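Local coordinates for uncharacterized protein (Trypanosoma congolense, PDB 4E40) that probably captures haptoglobin-hemoglobin at the trypanosome cell surface for nutrient uptake, through the elongated helical-bundle part of a membrane-anchored receptor, at residues 92-97 against 234-239; 68-73 against 85-90. All blocks are in the same frame, centred on the assembly; numbering follows the deposited sequence. Where two conformers were deposited one is given.

Contact 1: 92-97 against 234-239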
ATOM      1  N   ALA A  92     -33.341  19.144  12.377  1.00 18.36           N
ATOM      2  CA  ALA A  92     -33.252  18.907  10.934  1.00 18.05           C
ATOM      3  C   ALA A  92     -31.789  19.048  10.497  1.00 17.91           C
ATOM      4  O   ALA A  92     -31.277  18.187   9.771  1.00 17.08           O
ATOM      5  CB  ALA A  92     -34.083  19.975  10.191  1.00 19.06           C
ATOM      6  N   VAL A  93     -31.103  20.039  11.049  1.00 17.55           N
ATOM      7  CA  VAL A  93     -29.606  20.144  10.789  1.00 17.31           C
ATOM      8  C   VAL A  93     -28.832  18.895  11.220  1.00 16.88           C
ATOM      9  O   VAL A  93     -27.987  18.366  10.496  1.00 16.80           O
ATOM     10  CB  VAL A  93     -29.015  21.407  11.450  1.00 17.07           C
ATOM     11  CG1 VAL A  93     -27.492  21.363  11.485  1.00 18.61           C
ATOM     12  CG2 VAL A  93     -29.484  22.637  10.641  1.00 20.01           C
ATOM     13  N   ALA A  94     -29.172  18.381  12.401  1.00 16.52           N
ATOM     14  CA  ALA A  94     -28.464  17.198  12.890  1.00 16.59           C
ATOM     15  C   ALA A  94     -28.718  15.998  11.973  1.00 16.24           C
ATOM     16  O   ALA A  94     -27.769  15.287  11.641  1.00 16.02           O
ATOM     17  CB  ALA A  94     -28.931  16.885  14.351  1.00 16.23           C
ATOM     18  N   HIS A  95     -29.975  15.804  11.527  1.00 16.19           N
ATOM     19  CA  HIS A  95     -30.228  14.712  10.577  1.00 17.33           C
ATOM     20  C   HIS A  95     -29.467  14.882   9.288  1.00 15.87           C
ATOM     21  O   HIS A  95     -28.888  13.944   8.770  1.00 15.91           O
ATOM     22  CB  HIS A  95     -31.731  14.645  10.277  1.00 19.27           C
ATOM     23  CG  HIS A  95     -32.592  14.054  11.385  1.00 22.35           C
ATOM     24  ND1 HIS A  95     -32.911  12.727  11.428  1.00 25.88           N
ATOM     25  CD2 HIS A  95     -33.193  14.645  12.462  1.00 25.17           C
ATOM     26  CE1 HIS A  95     -33.797  12.507  12.470  1.00 24.16           C
ATOM     27  NE2 HIS A  95     -33.949  13.662  13.126  1.00 28.13           N
ATOM     28  N   HIS A  96     -29.481  16.122   8.776  1.00 16.14           N
ATOM     29  CA  HIS A  96     -28.807  16.351   7.495  1.00 16.56           C
ATOM     30  C   HIS A  96     -27.310  16.144   7.582  1.00 15.28           C
ATOM     31  O   HIS A  96     -26.703  15.558   6.683  1.00 15.43           O
ATOM     32  CB  HIS A  96     -29.106  17.771   6.979  1.00 17.03           C
ATOM     33  CG  HIS A  96     -30.558  18.001   6.757  1.00 20.45           C
ATOM     34  ND1 HIS A  96     -31.093  19.239   6.686  1.00 22.60           N
ATOM     35  CD2 HIS A  96     -31.584  17.111   6.566  1.00 20.35           C
ATOM     36  CE1 HIS A  96     -32.427  19.133   6.518  1.00 24.55           C
ATOM     37  NE2 HIS A  96     -32.718  17.837   6.413  1.00 24.21           N
ATOM     38  N   ALA A  97     -26.724  16.538   8.709  1.00 15.17           N
ATOM     39  CA  ALA A  97     -25.268  16.383   8.916  1.00 14.41           C
ATOM     40  C   ALA A  97     -24.910  14.902   9.042  1.00 14.37           C
ATOM     41  O   ALA A  97     -23.893  14.431   8.530  1.00 14.72           O
ATOM     42  CB  ALA A  97     -24.764  17.157  10.153  1.00 15.98           C
ATOM     43  N   GLU A 234     -23.557  17.118  16.369  1.00 17.39           N
ATOM     44  CA  GLU A 234     -23.577  17.185  17.842  1.00 19.34           C
ATOM     45  C   GLU A 234     -23.953  18.558  18.380  1.00 19.94           C
ATOM     46  O   GLU A 234     -24.729  18.654  19.313  1.00 21.22           O
ATOM     47  CB  GLU A 234     -22.218  16.786  18.418  1.00 21.92           C
ATOM     48  CG  GLU A 234     -21.912  15.305  18.283  1.00 22.88           C
ATOM     49  CD  GLU A 234     -20.488  14.989  18.743  1.00 28.29           C
ATOM     50  OE1 GLU A 234     -19.613  15.867  18.655  1.00 33.14           O
ATOM     51  OE2 GLU A 234     -20.219  13.819  19.083  1.00 31.39           O
ATOM     52  N   LYS A 235     -23.461  19.627  17.767  1.00 19.54           N
ATOM     53  CA  LYS A 235     -23.865  20.971  18.199  1.00 20.64           C
ATOM     54  C   LYS A 235     -25.324  21.249  17.930  1.00 19.78           C
ATOM     55  O   LYS A 235     -25.980  21.840  18.757  1.00 20.93           O
ATOM     56  CB  LYS A 235     -22.977  22.026  17.511  1.00 22.18           C
ATOM     57  CG  LYS A 235     -21.505  21.897  17.920  1.00 28.49           C
ATOM     58  CD  LYS A 235     -21.230  22.487  19.304  1.00 33.40           C
ATOM     59  CE  LYS A 235     -19.955  21.885  19.893  1.00 39.59           C
ATOM     60  NZ  LYS A 235     -19.628  22.586  21.169  1.00 46.70           N
ATOM     61  N   ALA A 236     -25.822  20.804  16.777  1.00 19.95           N
ATOM     62  CA  ALA A 236     -27.225  21.023  16.455  1.00 18.97           C
ATOM     63  C   ALA A 236     -28.129  20.200  17.398  1.00 19.44           C
ATOM     64  O   ALA A 236     -29.160  20.678  17.865  1.00 22.45           O
ATOM     65  CB  ALA A 236     -27.462  20.613  14.992  1.00 18.77           C
ATOM     66  N   ALA A 237     -27.720  18.967  17.663  1.00 19.69           N
ATOM     67  CA  ALA A 237     -28.495  18.187  18.653  1.00 20.55           C
ATOM     68  C   ALA A 237     -28.485  18.835  20.044  1.00 22.17           C
ATOM     69  O   ALA A 237     -29.517  18.827  20.717  1.00 23.26           O
ATOM     70  CB  ALA A 237     -28.010  16.740  18.709  1.00 20.81           C
ATOM     71  N   GLU A 238     -27.357  19.371  20.474  0.50 22.73           N
ATOM     72  CA  GLU A 238     -27.296  20.072  21.736  0.50 25.54           C
ATOM     73  C   GLU A 238     -28.304  21.237  21.759  0.50 24.77           C
ATOM     74  O   GLU A 238     -29.123  21.397  22.696  0.50 23.91           O
ATOM     75  CB  GLU A 238     -25.875  20.550  22.007  0.50 26.47           C
ATOM     76  CG  GLU A 238     -24.880  19.461  22.359  0.50 28.81           C
ATOM     77  CD  GLU A 238     -23.442  19.953  22.253  0.50 31.04           C
ATOM     78  OE1 GLU A 238     -23.235  21.188  22.299  0.50 34.06           O
ATOM     79  OE2 GLU A 238     -22.516  19.123  22.108  0.50 33.97           O
ATOM     80  N   GLU A 239     -28.295  22.043  20.698  1.00 24.63           N
ATOM     81  CA  GLU A 239     -29.277  23.130  20.627  1.00 27.13           C
ATOM     82  C   GLU A 239     -30.712  22.637  20.723  1.00 25.27           C
ATOM     83  O   GLU A 239     -31.550  23.223  21.454  1.00 26.57           O
ATOM     84  CB  GLU A 239     -29.040  24.063  19.402  1.00 27.33           C
ATOM     85  CG  GLU A 239     -29.893  25.332  19.651  1.00 30.47           C
ATOM     86  CD  GLU A 239     -30.165  26.209  18.442  1.00 33.86           C
ATOM     87  OE1 GLU A 239     -29.781  25.861  17.298  1.00 35.88           O
ATOM     88  OE2 GLU A 239     -30.843  27.244  18.688  1.00 32.46           O
TER

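Contact 2: 68-73 against 85-90. Unlike the reference sequence in segment 68-73: Asp72 (reference Asn).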
ATOM      1  N   SER A  68     -34.163  14.003  17.760  1.00 23.40           N
ATOM      2  CA  SER A  68     -35.496  13.546  17.337  1.00 24.11           C
ATOM      3  C   SER A  68     -36.406  13.471  18.558  1.00 24.65           C
ATOM      4  O   SER A  68     -37.588  13.876  18.490  1.00 24.04           O
ATOM      5  CB  SER A  68     -35.439  12.186  16.686  1.00 28.62           C
ATOM      6  OG  SER A  68     -34.890  12.311  15.370  1.00 36.78           O
ATOM      7  N   ALA A  69     -35.826  13.009  19.678  1.00 23.69           N
ATOM      8  CA  ALA A  69     -36.619  12.976  20.941  1.00 24.83           C
ATOM      9  C   ALA A  69     -37.044  14.386  21.403  1.00 25.72           C
ATOM     10  O   ALA A  69     -38.187  14.565  21.869  1.00 24.54           O
ATOM     11  CB  ALA A  69     -35.915  12.185  22.032  1.00 25.25           C
ATOM     12  N   ALA A  70     -36.151  15.390  21.217  1.00 24.62           N
ATOM     13  CA  ALA A  70     -36.436  16.819  21.526  1.00 25.77           C
ATOM     14  C   ALA A  70     -37.561  17.378  20.653  1.00 26.02           C
ATOM     15  O   ALA A  70     -38.497  18.030  21.175  1.00 27.25           O
ATOM     16  CB  ALA A  70     -35.159  17.669  21.471  1.00 27.84           C
ATOM     17  N   VAL A  71     -37.584  17.033  19.367  1.00 24.34           N
ATOM     18  CA  VAL A  71     -38.665  17.394  18.468  1.00 24.90           C
ATOM     19  C   VAL A  71     -39.977  16.751  18.956  1.00 25.12           C
ATOM     20  O   VAL A  71     -40.997  17.432  18.991  1.00 25.15           O
ATOM     21  CB  VAL A  71     -38.415  16.914  17.053  1.00 26.10           C
ATOM     22  CG1 VAL A  71     -39.665  17.124  16.196  1.00 26.38           C
ATOM     23  CG2 VAL A  71     -37.211  17.682  16.457  1.00 24.52           C
ATOM     24  N   ASP A  72     -39.930  15.457  19.303  1.00 24.69           N
ATOM     25  CA  ASP A  72     -41.189  14.828  19.757  1.00 27.99           C
ATOM     26  C   ASP A  72     -41.697  15.580  21.016  1.00 26.69           C
ATOM     27  O   ASP A  72     -42.944  15.821  21.179  1.00 28.21           O
ATOM     28  CB  ASP A  72     -40.979  13.326  20.033  1.00 29.89           C
ATOM     29  CG  ASP A  72     -42.279  12.647  20.555  1.00 40.43           C
ATOM     30  OD1 ASP A  72     -43.158  12.360  19.708  1.00 46.94           O
ATOM     31  OD2 ASP A  72     -42.475  12.465  21.803  1.00 44.25           O
ATOM     32  N   ARG A  73     -40.788  15.952  21.934  1.00 26.27           N
ATOM     33  CA  ARG A  73     -41.232  16.648  23.196  1.00 27.91           C
ATOM     34  C   ARG A  73     -42.001  17.916  22.937  1.00 28.10           C
ATOM     35  O   ARG A  73     -42.880  18.305  23.724  1.00 29.54           O
ATOM     36  CB  ARG A  73     -40.039  16.995  24.110  1.00 31.48           C
ATOM     37  CG  ARG A  73     -39.468  15.827  24.889  1.00 36.67           C
ATOM     38  CD  ARG A  73     -40.572  14.979  25.492  1.00 46.01           C
ATOM     39  NE  ARG A  73     -40.958  15.352  26.858  1.00 55.89           N
ATOM     40  CZ  ARG A  73     -40.670  14.641  27.952  1.00 53.03           C
ATOM     41  NH1 ARG A  73     -39.969  13.515  27.854  1.00 46.26           N
ATOM     42  NH2 ARG A  73     -41.094  15.063  29.147  1.00 47.54           N
ATOM     43  N   GLN A  85     -39.592  26.177  17.167  1.00 31.66           N
ATOM     44  CA  GLN A  85     -38.924  26.327  15.880  1.00 30.46           C
ATOM     45  C   GLN A  85     -37.428  26.167  15.917  1.00 27.07           C
ATOM     46  O   GLN A  85     -36.881  25.548  15.006  1.00 27.42           O
ATOM     47  CB  GLN A  85     -39.343  27.644  15.223  1.00 35.02           C
ATOM     48  CG  GLN A  85     -40.839  27.605  14.915  1.00 38.84           C
ATOM     49  CD  GLN A  85     -41.225  26.616  13.798  1.00 44.60           C
ATOM     50  OE1 GLN A  85     -40.929  26.885  12.633  1.00 53.56           O
ATOM     51  NE2 GLN A  85     -41.899  25.472  14.138  1.00 37.87           N
ATOM     52  N   LYS A  86     -36.755  26.682  16.936  1.00 24.41           N
ATOM     53  CA  LYS A  86     -35.317  26.477  16.997  1.00 24.16           C
ATOM     54  C   LYS A  86     -35.077  24.984  17.182  1.00 24.23           C
ATOM     55  O   LYS A  86     -34.170  24.417  16.607  1.00 23.40           O
ATOM     56  CB  LYS A  86     -34.671  27.259  18.119  1.00 25.19           C
ATOM     57  CG  LYS A  86     -34.832  28.778  17.922  1.00 27.35           C
ATOM     58  CD  LYS A  86     -34.199  29.513  19.077  1.00 29.56           C
ATOM     59  CE  LYS A  86     -34.247  31.032  18.853  1.00 33.20           C
ATOM     60  NZ  LYS A  86     -34.100  31.791  20.123  1.00 37.72           N
ATOM     61  N   VAL A  87     -35.936  24.317  17.966  1.00 23.87           N
ATOM     62  CA  VAL A  87     -35.710  22.876  18.163  1.00 23.04           C
ATOM     63  C   VAL A  87     -35.847  22.074  16.850  1.00 22.23           C
ATOM     64  O   VAL A  87     -34.993  21.253  16.528  1.00 21.69           O
ATOM     65  CB  VAL A  87     -36.742  22.308  19.183  1.00 23.55           C
ATOM     66  CG1 VAL A  87     -36.644  20.771  19.274  1.00 25.26           C
ATOM     67  CG2 VAL A  87     -36.450  22.951  20.526  1.00 25.17           C
ATOM     68  N   ARG A  88     -36.916  22.347  16.104  1.00 22.42           N
ATOM     69  CA  ARG A  88     -37.197  21.604  14.867  1.00 21.47           C
ATOM     70  C   ARG A  88     -36.101  21.902  13.844  1.00 21.08           C
ATOM     71  O   ARG A  88     -35.647  20.987  13.148  1.00 21.30           O
ATOM     72  CB  ARG A  88     -38.574  21.982  14.290  1.00 23.00           C
ATOM     73  CG  ARG A  88     -39.719  21.435  15.189  1.00 25.73           C
ATOM     74  CD  ARG A  88     -40.952  22.328  15.051  1.00 28.54           C
ATOM     75  NE  ARG A  88     -41.936  21.856  16.033  1.00 33.25           N
ATOM     76  CZ  ARG A  88     -42.968  22.552  16.496  1.00 35.29           C
ATOM     77  NH1 ARG A  88     -43.762  21.975  17.382  1.00 37.80           N
ATOM     78  NH2 ARG A  88     -43.214  23.818  16.097  1.00 34.14           N
ATOM     79  N   LYS A  89     -35.670  23.162  13.783  1.00 21.83           N
ATOM     80  CA  LYS A  89     -34.627  23.476  12.784  1.00 22.56           C
ATOM     81  C   LYS A  89     -33.302  22.842  13.124  1.00 21.34           C
ATOM     82  O   LYS A  89     -32.600  22.324  12.219  1.00 19.93           O
ATOM     83  CB  LYS A  89     -34.433  24.980  12.675  1.00 26.52           C
ATOM     84  CG  LYS A  89     -35.595  25.682  11.979  1.00 32.22           C
ATOM     85  CD  LYS A  89     -35.349  27.185  11.966  1.00 37.87           C
ATOM     86  CE  LYS A  89     -36.660  27.912  11.798  1.00 39.59           C
ATOM     87  NZ  LYS A  89     -36.520  29.395  11.967  1.00 46.76           N
ATOM     88  N   ALA A  90     -32.925  22.904  14.409  1.00 19.51           N
ATOM     89  CA  ALA A  90     -31.676  22.297  14.847  1.00 19.52           C
ATOM     90  C   ALA A  90     -31.680  20.789  14.620  1.00 19.86           C
ATOM     91  O   ALA A  90     -30.703  20.194  14.209  1.00 18.91           O
ATOM     92  CB  ALA A  90     -31.407  22.613  16.314  1.00 21.00           C
TER
HETATM   93  O   HOH W   1     -42.177  19.292  17.227  1.00 30.94           O

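Contact 1: 92-97 against 234-239
Ala236 of helix 192-246 meets Val93 and Ala94 of helix 82-147, and this one methyl carries most of the contact. Its CB points at the other helix and comes up against the valine first, 3.6 Å from Val93 CG1. That branch stands anti to the valine backbone N (chi1 167°), which brings CG1 over the methyl. The same CB also lies against the main chain of the next residue, 3.8 Å from Ala94 N, and is 4.1 Å from Ala94 CB, so the methyl packs on backbone as well as on side chains. One residue on, Ala237 adds a lighter touch: Ala94 CB sits 4.1 Å from Ala237 N and 4.5 Å from Ala237 CB.

With alanine facing alanine at Ala94 and Ala236, the backbones come close, Ala94 CA and Ala236 CA standing 5.4 Å apart. The two short axes approach to 7.9 Å and run nearly antiparallel at 158°, the close packing of an alanine-lined helical pair. The side-chain contacts are all apolar: Ala94, Ala236 and Ala237 are buried, whereas Val93 closes the exposed margin. Beyond this margin Val93 also rests on Lys232, and Ala97 continues the seam onto Gln229 and Ala233. On the inner side, Ala237 packs against Ala63 and Ala67 of helix 28-73, so the interface belongs to a bundle of three long helices, with Ala237 turned to the third.

Contact 2: 68-73 against 85-90
This is an antiparallel helix-helix contact beside the connection between two consecutive long helices: the end of helix 28-73 packs on the early turns of helix 82-147, near one end of the elongated bundle. Val87 supplies the apolar centre, meeting Ala70 and Val71. Its CG1 is anti to the backbone N (chi1 173°) and is thereby carried across to the opposite main chain, 3.8 Å from Ala70 C. The same methyl lies 4.1 Å from Ala70 CB and 4.2 Å from Val71 CG2, touching both a small side chain and a branched one.

Val71 in turn lies alongside the next residue, Arg88: CG2 is 4.2 Å from Arg88 CA, while CG1 comes within 4.4 Å of the arginine CG and so touches the aliphatic part of the chain. The short axes approach to 9.0 Å, their directions 150° apart.

Next to the Val71-Arg88 contact a water spans the two helices. It donates to Val71 O at 2.8 Å and accepts from Arg88 NE, also at 2.8 Å, lying at the edge of the guanidinium and in its plane. Farther along that group, NH1 bonds to Leu77 O and NH2 to Asp78 O in the connecting segment. Arg88 therefore works in two ways: its carbons pack on valine while its nitrogens serve backbone carbonyls, one through water and two directly. These bonds would hold the guanidinium's orientation, and link the connecting segment and the end of helix 28-73 to helix 82-147, all three ending on uncharged acceptors.

How the contacts relate
From the N terminus, helix 28-73 reaches its end at 68-73, and contact 2 closes the short excursion to helix 82-147 with only 11 residues between its segments. Contact 1 opens less than a turn later, at 92-97, and closes only when helix 192-246 returns at 234-239, a loop of 136 residues. The two follow in series, neither nesting nor crossing, yet their centres lie 10 Å apart because they use neighbouring stretches, 85-90 and 92-97, of helix 82-147. Ser68 of contact 2 and His95 of contact 1 are joined by a weak hydrogen bond, and Ala90 packs against Ala236 and Glu239. Together they unite three long helices near one end of the bundle.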